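Local atomic coordinates of protein (tenascin) (Gallus gallus, PDB entry 1QR4), a protein that serves as an extracellular matrix adhesion protein, of which this segment of two fibronectin type III domains probably binds heparin and contactin. Residues E108-P117 with K146-P156; R121-I132 with V158-G169. All coordinates share one frame; numbering follows the deposited sequence.

Contact 1 (E108-P117 with K146-P156); sequences ENSATVSWTP and KTRTKLVKLVP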
loop_
_atom_site.group_PDB
_atom_site.type_symbol
_atom_site.label_atom_id
_atom_site.label_comp_id
_atom_site.label_asym_id
_atom_site.label_seq_id
_atom_site.Cartn_x
_atom_site.Cartn_y
_atom_site.Cartn_z
ATOM N N GLU A 108 -31.659 15.558 3.388
ATOM C CA GLU A 108 -31.507 16.778 2.639
ATOM C C GLU A 108 -30.214 17.470 3.102
ATOM O O GLU A 108 -29.599 18.210 2.330
ATOM C CB GLU A 108 -32.747 17.678 2.850
ATOM C CG GLU A 108 -34.109 16.933 2.754
ATOM C CD GLU A 108 -35.138 17.607 1.828
ATOM O OE1 GLU A 108 -35.387 18.822 1.973
ATOM O OE2 GLU A 108 -35.713 16.913 0.959
ATOM N N ASN A 109 -29.750 17.137 4.314
ATOM C CA ASN A 109 -28.543 17.755 4.888
ATOM C C ASN A 109 -27.485 16.882 5.569
ATOM O O ASN A 109 -26.438 17.392 5.980
ATOM C CB ASN A 109 -28.944 18.865 5.865
ATOM C CG ASN A 109 -29.379 20.127 5.159
ATOM O OD1 ASN A 109 -30.491 20.213 4.640
ATOM N ND2 ASN A 109 -28.493 21.112 5.118
ATOM N N SER A 110 -27.730 15.581 5.682
ATOM C CA SER A 110 -26.758 14.719 6.344
ATOM C C SER A 110 -26.767 13.270 5.882
ATOM O O SER A 110 -27.814 12.726 5.522
ATOM C CB SER A 110 -26.994 14.748 7.846
ATOM O OG SER A 110 -28.285 14.245 8.144
ATOM N N ALA A 111 -25.600 12.631 5.967
ATOM C CA ALA A 111 -25.459 11.238 5.560
ATOM C C ALA A 111 -24.439 10.489 6.394
ATOM O O ALA A 111 -23.413 11.038 6.796
ATOM C CB ALA A 111 -25.086 11.149 4.091
ATOM N N THR A 112 -24.737 9.222 6.647
ATOM C CA THR A 112 -23.858 8.369 7.418
ATOM C C THR A 112 -23.007 7.534 6.465
ATOM O O THR A 112 -23.504 6.588 5.845
ATOM C CB THR A 112 -24.662 7.417 8.360
ATOM O OG1 THR A 112 -25.306 8.182 9.387
ATOM C CG2 THR A 112 -23.749 6.371 9.019
ATOM N N VAL A 113 -21.741 7.925 6.310
ATOM C CA VAL A 113 -20.811 7.182 5.468
ATOM C C VAL A 113 -20.133 6.147 6.357
ATOM O O VAL A 113 -19.773 6.433 7.497
ATOM C CB VAL A 113 -19.782 8.110 4.786
ATOM C CG1 VAL A 113 -19.162 9.049 5.785
ATOM C CG2 VAL A 113 -18.728 7.286 4.082
ATOM N N SER A 114 -20.037 4.924 5.857
ATOM C CA SER A 114 -19.431 3.830 6.601
ATOM C C SER A 114 -18.427 3.098 5.700
ATOM O O SER A 114 -18.482 3.225 4.474
ATOM C CB SER A 114 -20.529 2.883 7.070
ATOM O OG SER A 114 -19.992 1.712 7.645
ATOM N N TRP A 115 -17.486 2.368 6.302
ATOM C CA TRP A 115 -16.471 1.637 5.521
ATOM C C TRP A 115 -16.009 0.375 6.201
ATOM O O TRP A 115 -16.077 0.265 7.409
ATOM C CB TRP A 115 -15.237 2.509 5.271
ATOM C CG TRP A 115 -14.653 3.035 6.533
ATOM C CD1 TRP A 115 -13.731 2.422 7.325
ATOM C CD2 TRP A 115 -15.016 4.254 7.198
ATOM N NE1 TRP A 115 -13.503 3.176 8.450
ATOM C CE2 TRP A 115 -14.275 4.307 8.400
ATOM C CE3 TRP A 115 -15.896 5.306 6.895
ATOM C CZ2 TRP A 115 -14.387 5.372 9.307
ATOM C CZ3 TRP A 115 -16.009 6.369 7.798
ATOM C CH2 TRP A 115 -15.256 6.390 8.989
ATOM N N THR A 116 -15.533 -0.582 5.420
ATOM C CA THR A 116 -15.052 -1.815 6.014
ATOM C C THR A 116 -13.530 -1.743 6.156
ATOM O O THR A 116 -12.797 -1.503 5.192
ATOM C CB THR A 116 -15.526 -3.087 5.253
ATOM O OG1 THR A 116 -14.712 -3.308 4.097
ATOM C CG2 THR A 116 -16.996 -2.936 4.835
ATOM N N PRO A 117 -13.054 -1.861 7.398
ATOM C CA PRO A 117 -11.664 -1.826 7.829
ATOM C C PRO A 117 -10.788 -2.872 7.185
ATOM O O PRO A 117 -11.210 -4.010 6.960
ATOM C CB PRO A 117 -11.778 -2.085 9.324
ATOM C CG PRO A 117 -13.079 -1.476 9.662
ATOM C CD PRO A 117 -13.934 -2.013 8.565
ATOM N N LYS A 146 -13.227 3.337 15.051
ATOM C CA LYS A 146 -14.487 3.737 14.425
ATOM C C LYS A 146 -14.548 3.247 12.989
ATOM O O LYS A 146 -13.552 3.289 12.262
ATOM C CB LYS A 146 -14.658 5.260 14.461
ATOM C CG LYS A 146 -14.521 5.867 15.853
ATOM C CD LYS A 146 -15.104 7.269 15.907
ATOM C CE LYS A 146 -16.629 7.238 15.758
ATOM N NZ LYS A 146 -17.278 8.588 15.819
ATOM N N THR A 147 -15.733 2.797 12.583
ATOM C CA THR A 147 -15.947 2.268 11.243
ATOM C C THR A 147 -16.991 3.069 10.458
ATOM O O THR A 147 -17.400 2.671 9.364
ATOM C CB THR A 147 -16.355 0.780 11.331
ATOM O OG1 THR A 147 -16.679 0.270 10.033
ATOM C CG2 THR A 147 -17.551 0.611 12.250
ATOM N N ARG A 148 -17.390 4.221 10.999
ATOM C CA ARG A 148 -18.386 5.075 10.345
ATOM C C ARG A 148 -18.424 6.490 10.905
ATOM O O ARG A 148 -17.925 6.753 11.999
ATOM C CB ARG A 148 -19.794 4.467 10.468
ATOM C CG ARG A 148 -20.376 4.448 11.886
ATOM C CD ARG A 148 -21.791 3.898 11.901
ATOM N NE ARG A 148 -21.875 2.581 11.265
ATOM C CZ ARG A 148 -22.989 2.064 10.750
ATOM N NH1 ARG A 148 -24.123 2.750 10.798
ATOM N NH2 ARG A 148 -22.966 0.874 10.158
ATOM N N THR A 149 -19.009 7.404 10.137
ATOM C CA THR A 149 -19.155 8.783 10.585
ATOM C C THR A 149 -20.347 9.464 9.920
ATOM O O THR A 149 -20.894 8.992 8.917
ATOM C CB THR A 149 -17.874 9.645 10.389
ATOM O OG1 THR A 149 -17.879 10.733 11.328
ATOM C CG2 THR A 149 -17.823 10.227 8.980
ATOM N N LYS A 150 -20.731 10.586 10.514
ATOM C CA LYS A 150 -21.856 11.376 10.069
ATOM C C LYS A 150 -21.354 12.629 9.381
ATOM O O LYS A 150 -20.417 13.273 9.856
ATOM C CB LYS A 150 -22.707 11.758 11.291
ATOM C CG LYS A 150 -21.906 12.441 12.416
ATOM C CD LYS A 150 -22.727 12.708 13.678
ATOM C CE LYS A 150 -22.991 11.436 14.475
ATOM N NZ LYS A 150 -23.630 11.742 15.792
ATOM N N LEU A 151 -21.927 12.926 8.220
ATOM C CA LEU A 151 -21.564 14.132 7.493
ATOM C C LEU A 151 -22.728 15.102 7.695
ATOM O O LEU A 151 -23.892 14.682 7.716
ATOM C CB LEU A 151 -21.326 13.837 6.004
ATOM C CG LEU A 151 -20.162 12.914 5.613
ATOM C CD1 LEU A 151 -19.920 12.979 4.117
ATOM C CD2 LEU A 151 -18.906 13.331 6.333
ATOM N N VAL A 152 -22.410 16.374 7.924
ATOM C CA VAL A 152 -23.430 17.398 8.143
ATOM C C VAL A 152 -23.187 18.605 7.270
ATOM O O VAL A 152 -22.142 18.714 6.628
ATOM C CB VAL A 152 -23.457 17.880 9.599
ATOM C CG1 VAL A 152 -23.691 16.701 10.544
ATOM C CG2 VAL A 152 -22.164 18.634 9.935
ATOM N N LYS A 153 -24.129 19.541 7.307
ATOM C CA LYS A 153 -24.055 20.758 6.498
ATOM C C LYS A 153 -24.053 20.437 5.004
ATOM O O LYS A 153 -23.529 21.200 4.190
ATOM C CB LYS A 153 -22.823 21.598 6.842
ATOM C CG LYS A 153 -22.995 22.524 8.027
ATOM C CD LYS A 153 -21.967 23.656 7.965
ATOM C CE LYS A 153 -22.034 24.554 9.191
ATOM N NZ LYS A 153 -21.715 23.791 10.430
ATOM N N LEU A 154 -24.645 19.301 4.652
ATOM C CA LEU A 154 -24.725 18.888 3.263
ATOM C C LEU A 154 -25.855 19.587 2.489
ATOM O O LEU A 154 -27.019 19.600 2.921
ATOM C CB LEU A 154 -24.885 17.374 3.189
ATOM C CG LEU A 154 -23.600 16.591 2.948
ATOM C CD1 LEU A 154 -22.420 17.210 3.685
ATOM C CD2 LEU A 154 -23.823 15.148 3.356
ATOM N N VAL A 155 -25.491 20.199 1.362
ATOM C CA VAL A 155 -26.446 20.888 0.496
ATOM C C VAL A 155 -27.414 19.884 -0.124
ATOM O O VAL A 155 -27.005 18.829 -0.602
ATOM C CB VAL A 155 -25.723 21.643 -0.631
ATOM C CG1 VAL A 155 -26.713 22.068 -1.719
ATOM C CG2 VAL A 155 -25.011 22.854 -0.058
ATOM N N PRO A 156 -28.717 20.196 -0.107
ATOM C CA PRO A 156 -29.704 19.282 -0.684
ATOM C C PRO A 156 -29.492 19.138 -2.186
ATOM O O PRO A 156 -29.047 20.079 -2.855
ATOM C CB PRO A 156 -31.033 19.980 -0.384
ATOM C CG PRO A 156 -30.735 20.803 0.827
ATOM C CD PRO A 156 -29.381 21.364 0.494
#
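The indole ring of Trp115 lies against the backbone of Thr147 and Arg148. Thr147 O sits over the centre of one face of the Trp115 ring, 3.5 Å above its plane. Arg148 N covers the rim of the same face. Arg148 CA adds a CH-pi contact, 4.0 Å from the centroid of the six-membered ring of Trp115. The ring is swung over the neighbouring strand because CG of Trp115 stands between its backbone N and carbonyl carbon (chi1 55°). The Tyr125 ring also meets the indole, with the planes at about 55°. The Arg148 guanidinium is a second flat group, and one of its faces lies toward Ser114 CB.

Trp115 N donates to Thr147 O at 3.1 Å and Ser114 OG to Thr147 O at 3.3 Å, from opposite faces of the carbonyl plane. In return, Thr147 OG1 donates to Trp115 O at 2.7 Å and nearly in line with that carbonyl. Further along, the side chains of Val113 and Thr149 run alongside each other, with CG1 of Val113 3.7 Å from CG2 of Thr149. Val113 CG1 also packs on Leu151 CG. Ala111 and Leu151 form a hydrogen-bonded pair, and past the strand ends Leu154 N donates to Asn109 O. This is the antiparallel B-E pairing of a fibronectin type III sandwich, with the tryptophan of strand B turned into the core.

Contact 2 (R121-I132 with V158-G169); sequences RVDSYRVSYVPI and VDYNVNIISVKG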
loop_
_atom_site.group_PDB
_atom_site.type_symbol
_atom_site.label_atom_id
_atom_site.label_comp_id
_atom_site.label_asym_id
_atom_site.label_seq_id
_atom_site.Cartn_x
_atom_site.Cartn_y
_atom_site.Cartn_z
ATOM N N ARG A 121 -2.908 -2.685 10.820
ATOM C CA ARG A 121 -2.969 -1.816 11.983
ATOM C C ARG A 121 -3.169 -0.395 11.475
ATOM O O ARG A 121 -2.423 0.071 10.616
ATOM C CB ARG A 121 -1.679 -1.945 12.781
ATOM C CG ARG A 121 -1.489 -0.900 13.849
ATOM C CD ARG A 121 -0.198 -1.167 14.583
ATOM N NE ARG A 121 0.202 -0.050 15.434
ATOM C CZ ARG A 121 1.149 -0.125 16.365
ATOM N NH1 ARG A 121 1.789 -1.269 16.570
ATOM N NH2 ARG A 121 1.468 0.949 17.081
ATOM N N VAL A 122 -4.196 0.275 11.990
ATOM C CA VAL A 122 -4.523 1.631 11.558
ATOM C C VAL A 122 -4.848 2.577 12.708
ATOM O O VAL A 122 -5.633 2.239 13.597
ATOM C CB VAL A 122 -5.706 1.613 10.544
ATOM C CG1 VAL A 122 -6.724 0.549 10.929
ATOM C CG2 VAL A 122 -6.387 2.975 10.478
ATOM N N ASP A 123 -4.267 3.777 12.657
ATOM C CA ASP A 123 -4.473 4.793 13.689
ATOM C C ASP A 123 -5.732 5.626 13.468
ATOM O O ASP A 123 -6.495 5.851 14.412
ATOM C CB ASP A 123 -3.279 5.747 13.773
ATOM C CG ASP A 123 -1.978 5.048 14.082
ATOM O OD1 ASP A 123 -1.981 3.833 14.383
ATOM O OD2 ASP A 123 -0.941 5.740 14.024
ATOM N N SER A 124 -5.924 6.110 12.237
ATOM C CA SER A 124 -7.090 6.934 11.884
ATOM C C SER A 124 -7.518 6.814 10.406
ATOM O O SER A 124 -6.945 6.032 9.645
ATOM C CB SER A 124 -6.819 8.410 12.231
ATOM O OG SER A 124 -5.665 8.904 11.566
ATOM N N TYR A 125 -8.550 7.569 10.021
ATOM C CA TYR A 125 -9.046 7.579 8.641
ATOM C C TYR A 125 -9.316 9.016 8.216
ATOM O O TYR A 125 -9.859 9.793 8.994
ATOM C CB TYR A 125 -10.366 6.820 8.523
ATOM C CG TYR A 125 -10.303 5.356 8.859
ATOM C CD1 TYR A 125 -9.884 4.425 7.914
ATOM C CD2 TYR A 125 -10.695 4.891 10.113
ATOM C CE1 TYR A 125 -9.859 3.067 8.207
ATOM C CE2 TYR A 125 -10.668 3.532 10.418
ATOM C CZ TYR A 125 -10.251 2.631 9.459
ATOM O OH TYR A 125 -10.234 1.290 9.747
ATOM N N ARG A 126 -8.920 9.388 7.004
ATOM C CA ARG A 126 -9.202 10.736 6.517
ATOM C C ARG A 126 -10.317 10.683 5.462
ATOM O O ARG A 126 -10.126 10.203 4.331
ATOM C CB ARG A 126 -7.944 11.426 5.981
ATOM C CG ARG A 126 -7.430 12.516 6.917
ATOM C CD ARG A 126 -6.452 13.471 6.227
ATOM N NE ARG A 126 -5.082 12.961 6.207
ATOM C CZ ARG A 126 -4.275 12.933 7.267
ATOM N NH1 ARG A 126 -4.697 13.386 8.443
ATOM N NH2 ARG A 126 -3.040 12.462 7.146
ATOM N N VAL A 127 -11.506 11.109 5.887
ATOM C CA VAL A 127 -12.701 11.136 5.050
ATOM C C VAL A 127 -12.884 12.504 4.424
ATOM O O VAL A 127 -13.258 13.456 5.107
ATOM C CB VAL A 127 -13.973 10.833 5.879
ATOM C CG1 VAL A 127 -15.181 10.775 4.973
ATOM C CG2 VAL A 127 -13.820 9.530 6.639
ATOM N N SER A 128 -12.609 12.610 3.132
ATOM C CA SER A 128 -12.803 13.879 2.443
ATOM C C SER A 128 -14.087 13.840 1.590
ATOM O O SER A 128 -14.555 12.768 1.204
ATOM C CB SER A 128 -11.588 14.214 1.575
ATOM O OG SER A 128 -11.498 13.355 0.450
ATOM N N TYR A 129 -14.692 14.998 1.355
ATOM C CA TYR A 129 -15.896 15.047 0.536
ATOM C C TYR A 129 -16.039 16.396 -0.150
ATOM O O TYR A 129 -15.799 17.444 0.456
ATOM C CB TYR A 129 -17.161 14.695 1.346
ATOM C CG TYR A 129 -17.530 15.685 2.423
ATOM C CD1 TYR A 129 -18.144 16.900 2.100
ATOM C CD2 TYR A 129 -17.219 15.433 3.761
ATOM C CE1 TYR A 129 -18.429 17.839 3.078
ATOM C CE2 TYR A 129 -17.502 16.372 4.752
ATOM C CZ TYR A 129 -18.103 17.571 4.401
ATOM O OH TYR A 129 -18.359 18.517 5.359
ATOM N N VAL A 130 -16.409 16.359 -1.426
ATOM C CA VAL A 130 -16.582 17.580 -2.203
ATOM C C VAL A 130 -17.590 17.334 -3.334
ATOM O O VAL A 130 -17.729 16.201 -3.817
ATOM C CB VAL A 130 -15.215 18.049 -2.786
ATOM C CG1 VAL A 130 -14.809 17.190 -3.989
ATOM C CG2 VAL A 130 -15.239 19.541 -3.128
ATOM N N PRO A 131 -18.372 18.370 -3.708
ATOM C CA PRO A 131 -19.355 18.209 -4.789
ATOM C C PRO A 131 -18.676 18.015 -6.135
ATOM O O PRO A 131 -17.695 18.692 -6.452
ATOM C CB PRO A 131 -20.144 19.520 -4.741
ATOM C CG PRO A 131 -19.138 20.501 -4.178
ATOM C CD PRO A 131 -18.515 19.692 -3.071
ATOM N N ILE A 132 -19.216 17.079 -6.910
ATOM C CA ILE A 132 -18.715 16.722 -8.239
ATOM C C ILE A 132 -18.274 17.889 -9.113
ATOM O O ILE A 132 -17.342 17.747 -9.907
ATOM C CB ILE A 132 -19.783 15.922 -9.005
ATOM C CG1 ILE A 132 -20.052 14.610 -8.283
ATOM C CG2 ILE A 132 -19.347 15.664 -10.449
ATOM C CD1 ILE A 132 -18.868 13.697 -8.231
ATOM N N VAL A 158 -27.319 17.225 -4.599
ATOM C CA VAL A 158 -26.008 17.449 -5.182
ATOM C C VAL A 158 -25.190 16.201 -4.940
ATOM O O VAL A 158 -25.302 15.575 -3.888
ATOM C CB VAL A 158 -25.304 18.717 -4.617
ATOM C CG1 VAL A 158 -25.552 18.845 -3.148
ATOM C CG2 VAL A 158 -23.799 18.669 -4.878
ATOM N N ASP A 159 -24.474 15.775 -5.977
ATOM C CA ASP A 159 -23.626 14.593 -5.898
ATOM C C ASP A 159 -22.285 14.951 -5.272
ATOM O O ASP A 159 -21.612 15.900 -5.703
ATOM C CB ASP A 159 -23.428 13.979 -7.281
ATOM C CG ASP A 159 -24.563 13.050 -7.682
ATOM O OD1 ASP A 159 -25.147 12.378 -6.798
ATOM O OD2 ASP A 159 -24.856 12.977 -8.893
ATOM N N TYR A 160 -21.909 14.179 -4.256
ATOM C CA TYR A 160 -20.677 14.397 -3.512
ATOM C C TYR A 160 -19.628 13.318 -3.715
ATOM O O TYR A 160 -19.915 12.135 -3.521
ATOM C CB TYR A 160 -21.008 14.480 -2.020
ATOM C CG TYR A 160 -21.492 15.838 -1.553
ATOM C CD1 TYR A 160 -20.606 16.913 -1.464
ATOM C CD2 TYR A 160 -22.817 16.040 -1.151
ATOM C CE1 TYR A 160 -21.018 18.160 -0.980
ATOM C CE2 TYR A 160 -23.242 17.286 -0.663
ATOM C CZ TYR A 160 -22.331 18.343 -0.576
ATOM O OH TYR A 160 -22.693 19.571 -0.055
ATOM N N ASN A 161 -18.415 13.717 -4.097
ATOM C CA ASN A 161 -17.307 12.766 -4.264
ATOM C C ASN A 161 -16.753 12.533 -2.856
ATOM O O ASN A 161 -16.328 13.479 -2.206
ATOM C CB ASN A 161 -16.223 13.370 -5.149
ATOM C CG ASN A 161 -16.083 12.652 -6.488
ATOM O OD1 ASN A 161 -16.299 11.442 -6.596
ATOM N ND2 ASN A 161 -15.683 13.400 -7.515
ATOM N N VAL A 162 -16.793 11.293 -2.377
ATOM C CA VAL A 162 -16.330 10.984 -1.028
ATOM C C VAL A 162 -15.223 9.971 -0.997
ATOM O O VAL A 162 -15.443 8.800 -1.272
ATOM C CB VAL A 162 -17.469 10.444 -0.134
ATOM C CG1 VAL A 162 -16.926 9.989 1.224
ATOM C CG2 VAL A 162 -18.529 11.513 0.055
ATOM N N ASN A 163 -14.065 10.430 -0.534
ATOM C CA ASN A 163 -12.856 9.628 -0.422
ATOM C C ASN A 163 -12.543 9.319 1.032
ATOM O O ASN A 163 -12.764 10.142 1.921
ATOM C CB ASN A 163 -11.683 10.395 -1.014
ATOM C CG ASN A 163 -11.978 10.934 -2.407
ATOM O OD1 ASN A 163 -12.153 12.139 -2.597
ATOM N ND2 ASN A 163 -12.016 10.044 -3.393
ATOM N N ILE A 164 -12.027 8.124 1.263
ATOM C CA ILE A 164 -11.642 7.686 2.600
ATOM C C ILE A 164 -10.232 7.099 2.505
ATOM O O ILE A 164 -9.935 6.309 1.598
ATOM C CB ILE A 164 -12.617 6.640 3.148
ATOM C CG1 ILE A 164 -14.024 7.244 3.209
ATOM C CG2 ILE A 164 -12.171 6.180 4.535
ATOM C CD1 ILE A 164 -15.101 6.265 3.633
ATOM N N ILE A 165 -9.358 7.516 3.420
ATOM C CA ILE A 165 -7.967 7.065 3.433
ATOM C C ILE A 165 -7.580 6.584 4.812
ATOM O O ILE A 165 -8.008 7.172 5.801
ATOM C CB ILE A 165 -7.041 8.241 3.071
ATOM C CG1 ILE A 165 -7.119 8.535 1.582
ATOM C CG2 ILE A 165 -5.614 7.961 3.461
ATOM C CD1 ILE A 165 -6.362 9.776 1.167
ATOM N N SER A 166 -6.796 5.508 4.878
ATOM C CA SER A 166 -6.308 4.981 6.162
ATOM C C SER A 166 -5.001 5.689 6.505
ATOM O O SER A 166 -4.200 6.002 5.610
ATOM C CB SER A 166 -5.993 3.496 6.079
ATOM O OG SER A 166 -7.121 2.756 5.694
ATOM N N VAL A 167 -4.768 5.906 7.796
ATOM C CA VAL A 167 -3.551 6.563 8.248
ATOM C C VAL A 167 -2.938 5.829 9.437
ATOM O O VAL A 167 -3.631 5.443 10.376
ATOM C CB VAL A 167 -3.806 8.036 8.650
ATOM C CG1 VAL A 167 -2.493 8.711 9.023
ATOM C CG2 VAL A 167 -4.459 8.788 7.522
ATOM N N LYS A 168 -1.637 5.599 9.362
ATOM C CA LYS A 168 -0.916 4.945 10.440
ATOM C C LYS A 168 0.417 5.675 10.534
ATOM O O LYS A 168 1.213 5.675 9.593
ATOM C CB LYS A 168 -0.723 3.457 10.158
ATOM C CG LYS A 168 -0.251 2.666 11.371
ATOM C CD LYS A 168 1.165 2.123 11.190
ATOM C CE LYS A 168 1.732 1.551 12.494
ATOM N NZ LYS A 168 2.013 2.599 13.534
ATOM N N GLY A 169 0.607 6.366 11.650
ATOM C CA GLY A 169 1.815 7.132 11.836
ATOM C C GLY A 169 1.728 8.301 10.884
ATOM O O GLY A 169 0.914 9.192 11.089
HETATM O O HOH W 1 -1.705 8.428 12.376
HETATM O O HOH W 2 -13.164 14.874 -1.779
#
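A classic beta bulge opens this pairing of strands C and F of the fibronectin type III fold: Asp123 and Ser124 together stand across from the single residue Val167. Val167 O accepts from Asp123 N at 2.9 Å and from Ser124 N at 3.0 Å. The Asp123 carboxylate turns back to the end of the partner strand, with CG beside its own backbone N (chi1 -59°). There OD2 of Asp123 accepts from Gly169 N at 2.9 Å, and the donor stands above the carboxylate plane. Water 1 donates to both Asp123 OD2 and Gly169 O. Replacing Asp123 with an alanine would probably leave Gly169 N without this acceptor and take away one acceptor of the water.

Beyond the bulge the strands run as a regular antiparallel ladder to Ile132. On the core side, Val127 and Ile164 lie alongside each other, CG1 to CG1 at 4.1 Å. Tyr129 CB meets Val162 CG2 at 3.7 Å. The Tyr160 ring crosses Pro131, with CE1 of Tyr160 at 3.6 Å from Pro131 CD. The face of Ser124, Arg126, Ser128, Asn161 and Asn163 is mixed, with Val130, Ile165 and Val167 among the polar groups. Val167 CG2 rests over one face of the Arg126 guanidinium, which has a long, weak ion pair with Glu172. Water 2 donates to Asn163 OD1 at 3.0 Å and is hydrogen-bonded to Ser128 OG. Backbone bonds thus hold the pairing along its length. The side of Tyr125, Val127, Tyr129, Val162 and Ile164 gives the domain core a largely apolar surface, while water joins polar groups on the opposite face.

Contacts 1 and 2 belong to the two facing sheets of the second fibronectin type III domain, and their centres are about 11 Å apart. Their segments alternate along the chain, so each sheet takes strands from both halves of the domain. The core forms where they meet: Trp115 CE3 of contact 1 lies 3.5 Å from Ile164 CD1 of contact 2. Lys146 O also comes within 3.4 Å of Tyr125 CE2. Near the start of strand 159-168, Tyr160 OH and Val155 N are 3.2 Å apart, a probable hydrogen bond that fits the tyrosine corner of this fold. Both contacts lie away from the putative heparin site, whose basic residues belong to the first domain.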